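Peptidase (PDB 5NYW) is of unknown function but, as an ancestral proteasome beta-subunit of the Ntn-hydrolase clan, forms a multimer related to the 20S proteasome and HslV and is probably a peptidase. Local coordinates at residues L35-Q38 / R42-V45; D159-Y164 / M172-I177; L191-M196 / P216-I221. One frame throughout, in Å; residues are numbered along the deposited sequence.

Interaction 1 of 3, residues L35-Q38 / R42-V45; sequences LFQQ and RTLV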
loop_
_atom_site.group_PDB
_atom_site.type_symbol
_atom_site.label_atom_id
_atom_site.label_comp_id
_atom_site.label_asym_id
_atom_site.label_seq_id
_atom_site.Cartn_x
_atom_site.Cartn_y
_atom_site.Cartn_z
ATOM N N LEU L 35 -17.064 -34.703 22.326
ATOM C CA LEU L 35 -16.125 -35.161 23.360
ATOM C C LEU L 35 -14.754 -35.536 22.829
ATOM O O LEU L 35 -14.641 -36.195 21.800
ATOM C CB LEU L 35 -16.691 -36.375 24.096
ATOM C CG LEU L 35 -17.784 -36.190 25.146
ATOM C CD1 LEU L 35 -18.276 -37.557 25.580
ATOM C CD2 LEU L 35 -17.280 -35.397 26.334
ATOM N N PHE L 36 -13.711 -35.149 23.552
ATOM C CA PHE L 36 -12.375 -35.629 23.213
ATOM C C PHE L 36 -11.745 -36.284 24.432
ATOM O O PHE L 36 -11.376 -35.607 25.404
ATOM C CB PHE L 36 -11.490 -34.496 22.667
ATOM C CG PHE L 36 -12.026 -33.879 21.409
ATOM C CD1 PHE L 36 -13.029 -32.928 21.458
ATOM C CD2 PHE L 36 -11.572 -34.299 20.174
ATOM C CE1 PHE L 36 -13.536 -32.367 20.299
ATOM C CE2 PHE L 36 -12.070 -33.758 19.009
ATOM C CZ PHE L 36 -13.062 -32.785 19.067
ATOM N N GLN L 37 -11.667 -37.614 24.380
ATOM C CA GLN L 37 -11.319 -38.385 25.556
ATOM C C GLN L 37 -10.167 -39.385 25.365
ATOM O O GLN L 37 -10.164 -40.169 24.419
ATOM C CB GLN L 37 -12.534 -39.148 26.066
ATOM C CG GLN L 37 -12.169 -39.961 27.290
ATOM C CD GLN L 37 -13.299 -40.752 27.852
ATOM O OE1 GLN L 37 -14.294 -41.013 27.173
ATOM N NE2 GLN L 37 -13.178 -41.118 29.124
ATOM N N GLN L 38 -9.212 -39.361 26.292
ATOM C CA GLN L 38 -8.229 -40.430 26.410
ATOM C C GLN L 38 -8.261 -40.912 27.848
ATOM O O GLN L 38 -7.739 -40.234 28.739
ATOM C CB GLN L 38 -6.828 -39.975 26.042
ATOM C CG GLN L 38 -5.831 -41.120 25.943
ATOM C CD GLN L 38 -4.611 -40.756 25.117
ATOM O OE1 GLN L 38 -4.578 -39.708 24.473
ATOM N NE2 GLN L 38 -3.603 -41.630 25.121
ATOM N N ARG L 42 -7.096 -37.585 29.892
ATOM C CA ARG L 42 -7.651 -36.332 29.398
ATOM C C ARG L 42 -9.110 -36.404 28.988
ATOM O O ARG L 42 -9.558 -37.405 28.439
ATOM C CB ARG L 42 -6.762 -35.908 28.228
ATOM C CG ARG L 42 -7.279 -35.000 27.161
ATOM C CD ARG L 42 -6.287 -35.076 25.973
ATOM N NE ARG L 42 -4.918 -35.043 26.488
ATOM C CZ ARG L 42 -3.986 -34.151 26.151
ATOM N NH1 ARG L 42 -4.226 -33.217 25.239
ATOM N NH2 ARG L 42 -2.798 -34.203 26.725
ATOM N N THR L 43 -9.848 -35.333 29.287
ATOM C CA THR L 43 -11.237 -35.170 28.861
ATOM C C THR L 43 -11.548 -33.725 28.465
ATOM O O THR L 43 -11.525 -32.821 29.294
ATOM C CB THR L 43 -12.217 -35.632 29.956
ATOM O OG1 THR L 43 -12.025 -37.031 30.190
ATOM C CG2 THR L 43 -13.659 -35.416 29.509
ATOM N N LEU L 44 -11.810 -33.511 27.186
ATOM C CA LEU L 44 -12.106 -32.183 26.664
ATOM C C LEU L 44 -13.494 -32.138 26.020
ATOM O O LEU L 44 -13.851 -33.025 25.234
ATOM C CB LEU L 44 -11.050 -31.767 25.653
ATOM C CG LEU L 44 -9.762 -31.121 26.156
ATOM C CD1 LEU L 44 -8.974 -32.020 27.090
ATOM C CD2 LEU L 44 -8.917 -30.725 24.952
ATOM N N VAL L 45 -14.265 -31.110 26.374
ATOM C CA VAL L 45 -15.615 -30.891 25.853
ATOM C C VAL L 45 -15.700 -29.613 25.031
ATOM O O VAL L 45 -15.273 -28.541 25.482
ATOM C CB VAL L 45 -16.656 -30.806 26.993
ATOM C CG1 VAL L 45 -18.048 -30.523 26.439
ATOM C CG2 VAL L 45 -16.659 -32.089 27.796
#

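Interaction 2 of 3, residues D159-Y164 / M172-I177; sequences DRVLSY and MQCALI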
loop_
_atom_site.group_PDB
_atom_site.type_symbol
_atom_site.label_atom_id
_atom_site.label_comp_id
_atom_site.label_asym_id
_atom_site.label_seq_id
_atom_site.Cartn_x
_atom_site.Cartn_y
_atom_site.Cartn_z
ATOM N N ASP L 159 -27.462 -16.729 37.827
ATOM C CA ASP L 159 -26.977 -15.685 38.715
ATOM C C ASP L 159 -27.536 -15.832 40.124
ATOM O O ASP L 159 -26.913 -15.389 41.086
ATOM C CB ASP L 159 -27.317 -14.310 38.153
ATOM C CG ASP L 159 -26.447 -13.929 36.960
ATOM O OD1 ASP L 159 -25.306 -14.440 36.869
ATOM O OD2 ASP L 159 -26.922 -13.140 36.106
ATOM N N ARG L 160 -28.715 -16.433 40.266
ATOM C CA ARG L 160 -29.339 -16.516 41.594
ATOM C C ARG L 160 -28.786 -17.626 42.480
ATOM O O ARG L 160 -28.651 -17.437 43.691
ATOM C CB ARG L 160 -30.848 -16.735 41.467
ATOM C CG ARG L 160 -31.650 -15.512 41.099
ATOM C CD ARG L 160 -33.137 -15.847 41.077
ATOM N NE ARG L 160 -33.949 -14.727 40.613
ATOM C CZ ARG L 160 -34.367 -13.732 41.393
ATOM N NH1 ARG L 160 -34.056 -13.726 42.685
ATOM N NH2 ARG L 160 -35.100 -12.746 40.879
ATOM N N VAL L 161 -28.440 -18.765 41.877
ATOM C CA VAL L 161 -28.124 -19.946 42.666
ATOM C C VAL L 161 -26.721 -20.532 42.450
ATOM O O VAL L 161 -26.218 -21.242 43.317
ATOM C CB VAL L 161 -29.164 -21.062 42.415
ATOM C CG1 VAL L 161 -30.568 -20.524 42.553
ATOM C CG2 VAL L 161 -28.988 -21.658 41.053
ATOM N N LEU L 162 -26.064 -20.215 41.339
ATOM C CA LEU L 162 -24.758 -20.822 41.073
ATOM C C LEU L 162 -23.629 -19.954 41.621
ATOM O O LEU L 162 -23.642 -18.728 41.477
ATOM C CB LEU L 162 -24.534 -21.063 39.567
ATOM C CG LEU L 162 -23.294 -21.920 39.207
ATOM C CD1 LEU L 162 -23.538 -23.417 39.413
ATOM C CD2 LEU L 162 -22.757 -21.674 37.796
ATOM N N SER L 163 -22.681 -20.609 42.289
ATOM C CA SER L 163 -21.422 -20.004 42.718
ATOM C C SER L 163 -20.351 -21.073 42.560
ATOM O O SER L 163 -20.678 -22.248 42.356
ATOM C CB SER L 163 -21.499 -19.486 44.155
ATOM O OG SER L 163 -21.787 -20.532 45.065
ATOM N N TYR L 164 -19.083 -20.688 42.669
ATOM C CA TYR L 164 -17.966 -21.621 42.459
ATOM C C TYR L 164 -18.057 -22.871 43.344
ATOM O O TYR L 164 -17.578 -23.947 42.976
ATOM C CB TYR L 164 -16.637 -20.893 42.700
ATOM C CG TYR L 164 -15.375 -21.692 42.434
ATOM C CD1 TYR L 164 -14.998 -22.018 41.135
ATOM C CD2 TYR L 164 -14.539 -22.101 43.485
ATOM C CE1 TYR L 164 -13.830 -22.734 40.883
ATOM C CE2 TYR L 164 -13.377 -22.830 43.241
ATOM C CZ TYR L 164 -13.026 -23.140 41.937
ATOM O OH TYR L 164 -11.871 -23.851 41.674
ATOM N N MET L 172 -25.850 -29.065 37.777
ATOM C CA MET L 172 -26.568 -29.648 36.668
ATOM C C MET L 172 -28.055 -29.311 36.785
ATOM O O MET L 172 -28.690 -28.973 35.783
ATOM C CB MET L 172 -26.365 -31.161 36.620
ATOM C CG MET L 172 -27.153 -31.817 35.483
ATOM S SD MET L 172 -26.815 -31.075 33.855
ATOM C CE MET L 172 -25.154 -31.654 33.553
ATOM N N GLN L 173 -28.589 -29.343 38.008
ATOM C CA GLN L 173 -29.987 -28.936 38.236
ATOM C C GLN L 173 -30.242 -27.509 37.785
ATOM O O GLN L 173 -31.233 -27.225 37.111
ATOM C CB GLN L 173 -30.380 -29.046 39.711
ATOM C CG GLN L 173 -30.667 -30.449 40.175
ATOM C CD GLN L 173 -30.992 -30.521 41.656
ATOM O OE1 GLN L 173 -30.428 -29.792 42.468
ATOM N NE2 GLN L 173 -31.943 -31.378 42.003
ATOM N N CYS L 174 -29.317 -26.625 38.126
ATOM C CA CYS L 174 -29.404 -25.237 37.721
ATOM C C CYS L 174 -29.401 -25.114 36.190
ATOM O O CYS L 174 -30.225 -24.396 35.630
ATOM C CB CYS L 174 -28.251 -24.454 38.344
ATOM S SG CYS L 174 -28.142 -22.746 37.834
ATOM N N ALA L 175 -28.509 -25.846 35.518
ATOM C CA ALA L 175 -28.457 -25.852 34.054
ATOM C C ALA L 175 -29.787 -26.316 33.438
ATOM O O ALA L 175 -30.249 -25.718 32.466
ATOM C CB ALA L 175 -27.304 -26.736 33.550
ATOM N N LEU L 176 -30.400 -27.363 34.008
ATOM C CA LEU L 176 -31.669 -27.900 33.491
ATOM C C LEU L 176 -32.836 -26.900 33.596
ATOM O O LEU L 176 -33.668 -26.808 32.684
ATOM C CB LEU L 176 -32.062 -29.191 34.228
ATOM C CG LEU L 176 -31.121 -30.363 33.965
ATOM C CD1 LEU L 176 -31.503 -31.584 34.783
ATOM C CD2 LEU L 176 -31.077 -30.685 32.484
ATOM N N ILE L 177 -32.895 -26.163 34.705
ATOM C CA ILE L 177 -33.906 -25.127 34.867
ATOM C C ILE L 177 -33.651 -23.971 33.890
ATOM O O ILE L 177 -34.587 -23.443 33.282
ATOM C CB ILE L 177 -33.953 -24.614 36.328
ATOM C CG1 ILE L 177 -34.351 -25.754 37.270
ATOM C CG2 ILE L 177 -34.922 -23.434 36.469
ATOM C CD1 ILE L 177 -34.109 -25.445 38.725
#

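Interaction 3 of 3, residues L191-M196 / P216-I221; sequences LPLDVM and PYFMMI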
loop_
_atom_site.group_PDB
_atom_site.type_symbol
_atom_site.label_atom_id
_atom_site.label_comp_id
_atom_site.label_asym_id
_atom_site.label_seq_id
_atom_site.Cartn_x
_atom_site.Cartn_y
_atom_site.Cartn_z
ATOM N N LEU L 191 -35.489 -29.339 22.426
ATOM C CA LEU L 191 -35.076 -30.675 22.799
ATOM C C LEU L 191 -34.739 -31.437 21.532
ATOM O O LEU L 191 -35.163 -31.044 20.455
ATOM C CB LEU L 191 -36.189 -31.395 23.584
ATOM C CG LEU L 191 -36.516 -30.971 25.027
ATOM C CD1 LEU L 191 -37.788 -31.678 25.574
ATOM C CD2 LEU L 191 -35.335 -31.156 25.946
ATOM N N PRO L 192 -33.965 -32.524 21.635
ATOM C CA PRO L 192 -33.342 -33.129 22.813
ATOM C C PRO L 192 -32.163 -32.314 23.342
ATOM O O PRO L 192 -31.567 -31.505 22.620
ATOM C CB PRO L 192 -32.843 -34.469 22.288
ATOM C CG PRO L 192 -32.616 -34.231 20.824
ATOM C CD PRO L 192 -33.732 -33.323 20.420
ATOM N N LEU L 193 -31.776 -32.610 24.574
ATOM C CA LEU L 193 -30.635 -31.966 25.205
ATOM C C LEU L 193 -29.456 -32.917 25.216
ATOM O O LEU L 193 -29.623 -34.135 25.134
ATOM C CB LEU L 193 -30.970 -31.554 26.637
ATOM C CG LEU L 193 -32.113 -30.588 26.931
ATOM C CD1 LEU L 193 -32.135 -30.284 28.431
ATOM C CD2 LEU L 193 -32.051 -29.295 26.089
ATOM N N ASP L 194 -28.256 -32.366 25.280
ATOM C CA ASP L 194 -27.076 -33.185 25.541
ATOM C C ASP L 194 -26.390 -32.571 26.737
ATOM O O ASP L 194 -26.102 -31.374 26.747
ATOM C CB ASP L 194 -26.164 -33.254 24.316
ATOM C CG ASP L 194 -26.783 -34.073 23.171
ATOM O OD1 ASP L 194 -27.156 -35.261 23.366
ATOM O OD2 ASP L 194 -26.930 -33.505 22.070
ATOM N N VAL L 195 -26.230 -33.374 27.782
ATOM C CA VAL L 195 -25.658 -32.926 29.040
ATOM C C VAL L 195 -24.525 -33.839 29.527
ATOM O O VAL L 195 -24.385 -34.983 29.090
ATOM C CB VAL L 195 -26.746 -32.850 30.142
ATOM C CG1 VAL L 195 -27.932 -32.002 29.696
ATOM C CG2 VAL L 195 -27.209 -34.239 30.530
ATOM N N MET L 196 -23.701 -33.319 30.423
ATOM C CA MET L 196 -22.648 -34.113 31.025
ATOM C C MET L 196 -22.155 -33.554 32.353
ATOM O O MET L 196 -22.042 -32.347 32.523
ATOM C CB MET L 196 -21.469 -34.249 30.074
ATOM C CG MET L 196 -20.288 -34.898 30.736
ATOM S SD MET L 196 -18.988 -35.230 29.589
ATOM C CE MET L 196 -17.620 -35.471 30.722
ATOM N N PRO L 216 -37.894 -38.804 32.130
ATOM C CA PRO L 216 -38.709 -38.730 33.353
ATOM C C PRO L 216 -38.226 -37.679 34.356
ATOM O O PRO L 216 -39.058 -36.996 34.969
ATOM C CB PRO L 216 -38.598 -40.143 33.941
ATOM C CG PRO L 216 -37.399 -40.727 33.329
ATOM C CD PRO L 216 -37.325 -40.151 31.954
ATOM N N TYR L 217 -36.917 -37.605 34.593
ATOM C CA TYR L 217 -36.413 -36.623 35.546
ATOM C C TYR L 217 -36.554 -35.190 35.032
ATOM O O TYR L 217 -36.919 -34.296 35.790
ATOM C CB TYR L 217 -34.947 -36.871 35.897
ATOM C CG TYR L 217 -34.418 -35.854 36.890
ATOM C CD1 TYR L 217 -34.730 -35.946 38.251
ATOM C CD2 TYR L 217 -33.662 -34.765 36.462
ATOM C CE1 TYR L 217 -34.262 -35.001 39.162
ATOM C CE2 TYR L 217 -33.199 -33.812 37.360
ATOM C CZ TYR L 217 -33.492 -33.937 38.698
ATOM O OH TYR L 217 -33.018 -32.985 39.567
ATOM N N PHE L 218 -36.275 -34.957 33.752
ATOM C CA PHE L 218 -36.396 -33.594 33.226
ATOM C C PHE L 218 -37.851 -33.170 33.275
ATOM O O PHE L 218 -38.158 -32.043 33.640
ATOM C CB PHE L 218 -35.867 -33.477 31.795
ATOM C CG PHE L 218 -35.638 -32.046 31.341
ATOM C CD1 PHE L 218 -34.908 -31.167 32.130
ATOM C CD2 PHE L 218 -36.125 -31.593 30.127
ATOM C CE1 PHE L 218 -34.669 -29.865 31.719
ATOM C CE2 PHE L 218 -35.898 -30.292 29.716
ATOM C CZ PHE L 218 -35.167 -29.424 30.517
ATOM N N MET L 219 -38.746 -34.092 32.940
ATOM C CA MET L 219 -40.173 -33.819 33.030
ATOM C C MET L 219 -40.535 -33.429 34.452
ATOM O O MET L 219 -41.196 -32.417 34.682
ATOM C CB MET L 219 -40.987 -35.044 32.606
ATOM C CG MET L 219 -41.091 -35.255 31.102
ATOM S SD MET L 219 -42.119 -36.676 30.671
ATOM C CE MET L 219 -43.697 -36.139 31.337
ATOM N N MET L 220 -40.011 -34.192 35.404
ATOM C CA MET L 220 -40.319 -33.990 36.818
ATOM C C MET L 220 -39.789 -32.670 37.383
ATOM O O MET L 220 -40.484 -32.010 38.152
ATOM C CB MET L 220 -39.771 -35.148 37.640
ATOM C CG MET L 220 -40.275 -35.194 39.055
ATOM S SD MET L 220 -39.645 -36.636 39.938
ATOM C CE MET L 220 -40.147 -36.248 41.615
ATOM N N ILE L 221 -38.549 -32.320 37.057
ATOM C CA ILE L 221 -37.945 -31.114 37.606
ATOM C C ILE L 221 -38.597 -29.864 37.000
ATOM O O ILE L 221 -38.634 -28.820 37.645
ATOM C CB ILE L 221 -36.393 -31.087 37.426
ATOM C CG1 ILE L 221 -35.783 -29.970 38.278
ATOM C CG2 ILE L 221 -35.992 -30.967 35.966
ATOM C CD1 ILE L 221 -34.287 -29.995 38.362
#

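Interaction 1 of 3, residues L35-Q38 / R42-V45
L35 meets V45 through branches set by their first torsions: chi1 of -77° places CG of L35 beside its backbone N, while chi1 of 178° leaves CG2 of V45 beside its own. From there CD2 of L35 comes to 3.7 Å from CG2 of V45, the two side chains lying alongside and pointing the same way. Q37 and T43 run side by side on this same face of the sheet; CG of Q37 lies 4.1 Å from OG1 of T43, a van der Waals distance, and the extended Q37 chain carries its amide oxygen OE1 to a hydrogen bond with T205 OG1.

The opposite face bears F36 and L44. Their CB atoms stand 4.1 Å apart, and the F36 ring leans away from that pair, with the L44 carbonyl oxygen at its edge, close to the ring plane.

Four backbone bonds in two reciprocal pairs join the strands. F36 N reaches L44 O at 2.7 Å, and L44 N returns to F36 O at 2.8 Å. Q38 N to R42 O (2.9 Å) and R42 N to Q38 O (3.0 Å) form the second pair. Between them, at the non-hydrogen-bonded pair Q37-T43, CA of Q37 and CA of T43 each make a CA-H...O contact, to R42 O and F36 O respectively. R42 sends NH1 away from the hairpin to the carbonyls of L74 and V77, and L44 packs on helix 80-98.

Strand directions 178° apart, axes 4.7 Å apart and only three residues between the segments define an antiparallel beta hairpin; it forms one margin of a five-stranded sheet, consistent with one layer of the four-layer alpha-beta-beta-alpha Ntn-hydrolase fold.

Interaction 2 of 3, residues D159-Y164 / M172-I177
V161 and C174 supply the principal apolar contact: CG2 of V161 lies 3.5 Å from SG of C174 and 4.0 Å from its CB. Two torsions account for the approach. The thiol branch of C174 is anti to its backbone N (chi1 175°), and CG2 of V161 sits between its own backbone N and carbonyl carbon, so that this methyl is the branch that faces the sulfur. L162 adds a looser touch, its CB 4.3 Å from the same SG. One sulfur therefore receives both neighbours, and the small buried area of 108 Å² is evidence of a narrow meeting.

No hydrogen bond joins the two segments. Within 172-177 the helical pattern persists, with L176 N bonded to M172 O and I177 N to Q173 O.

The salt bridge of R160 is made across the subunit boundary: its NH2 pairs with D180 of the second subunit, the R160 side chain leading away from C174.

The contact occurs where the chain turns from helix 155-161 into the connection to helix 168-185; L162 is the first residue to depart from helical backbone angles. L162 and C174 both touch M6 of strand 2-7, so the residue just after helix 155-161 and helix 168-185 itself both rest on the same methionine of that strand. Other faces of the 172-177 segment look elsewhere: M172 packs on strand 193-199, L176 and I177 on helix 216-234.

Interaction 3 of 3, residues L191-M196 / P216-I221
In the sandwich architecture of the Ntn-hydrolase fold, helices cover the outer faces of the beta sheets; here helix 216-234 packs over the entrance to strand 193-199, one of the strands of the sheet that also holds 2-7, 11-23 and 208-211. Its contribution across this contact is a single aromatic ring, that of F218, received by two leucines, L191 and L193. The CA atoms of L193 and F218 remain 10.0 Å apart, so the separation is bridged by side chains alone, without any hydrogen bond between the segments.

F218 reaches the strand because its CG is anti to the backbone N (chi1 -165°), which projects the ring outward from the helix. L193 meets it from above one face: CD1 is 4.1 Å from the ring centroid and 25° off the ring normal, a CH-pi contact. The methyl is displaced toward the rim, and the two side chains cross at about a right angle. L191 approaches differently, at a slant that is neither face-on nor edge-on.

L191 lies in the loop leading into the strand, two residues before L193 and joined to P192 by a cis peptide bond; the CB of each leucine points toward the helix.

F218 also touches I211 of strand 208-211 and L176 of helix 168-185, while L193 packs on M179 of that helix. Farther round helix 216-234, M220 and I221 pack on P237 and L236 of the second subunit.

The nearest atoms identify the end of the ring as the part in use: CZ of F218 lies 3.8 Å from CD1 of L193, and CE2 of F218 lies 3.9 Å from CD2 of L191.

The three contacts occur in series along the chain but are spread over three layers: interaction 1 in the five-stranded sheet, interaction 3 between the six-stranded sheet and the helices, interaction 2 among those helices. The centres of interactions 1 and 3 are 22 Å apart, and the two meet where L35 and T43 pack on M196 of strand 193-199. Interactions 2 and 3, 15 Å apart between centres, share the helical layer: Q173 NE2 probably bonds to Y217 OH, and L176 packs on Y217 and F218. Interactions 1 and 2 do not touch, their nearest atoms being about 10 Å apart. Interactions 2 and 3 both touch the second subunit, so this helical layer also contributes to assembly.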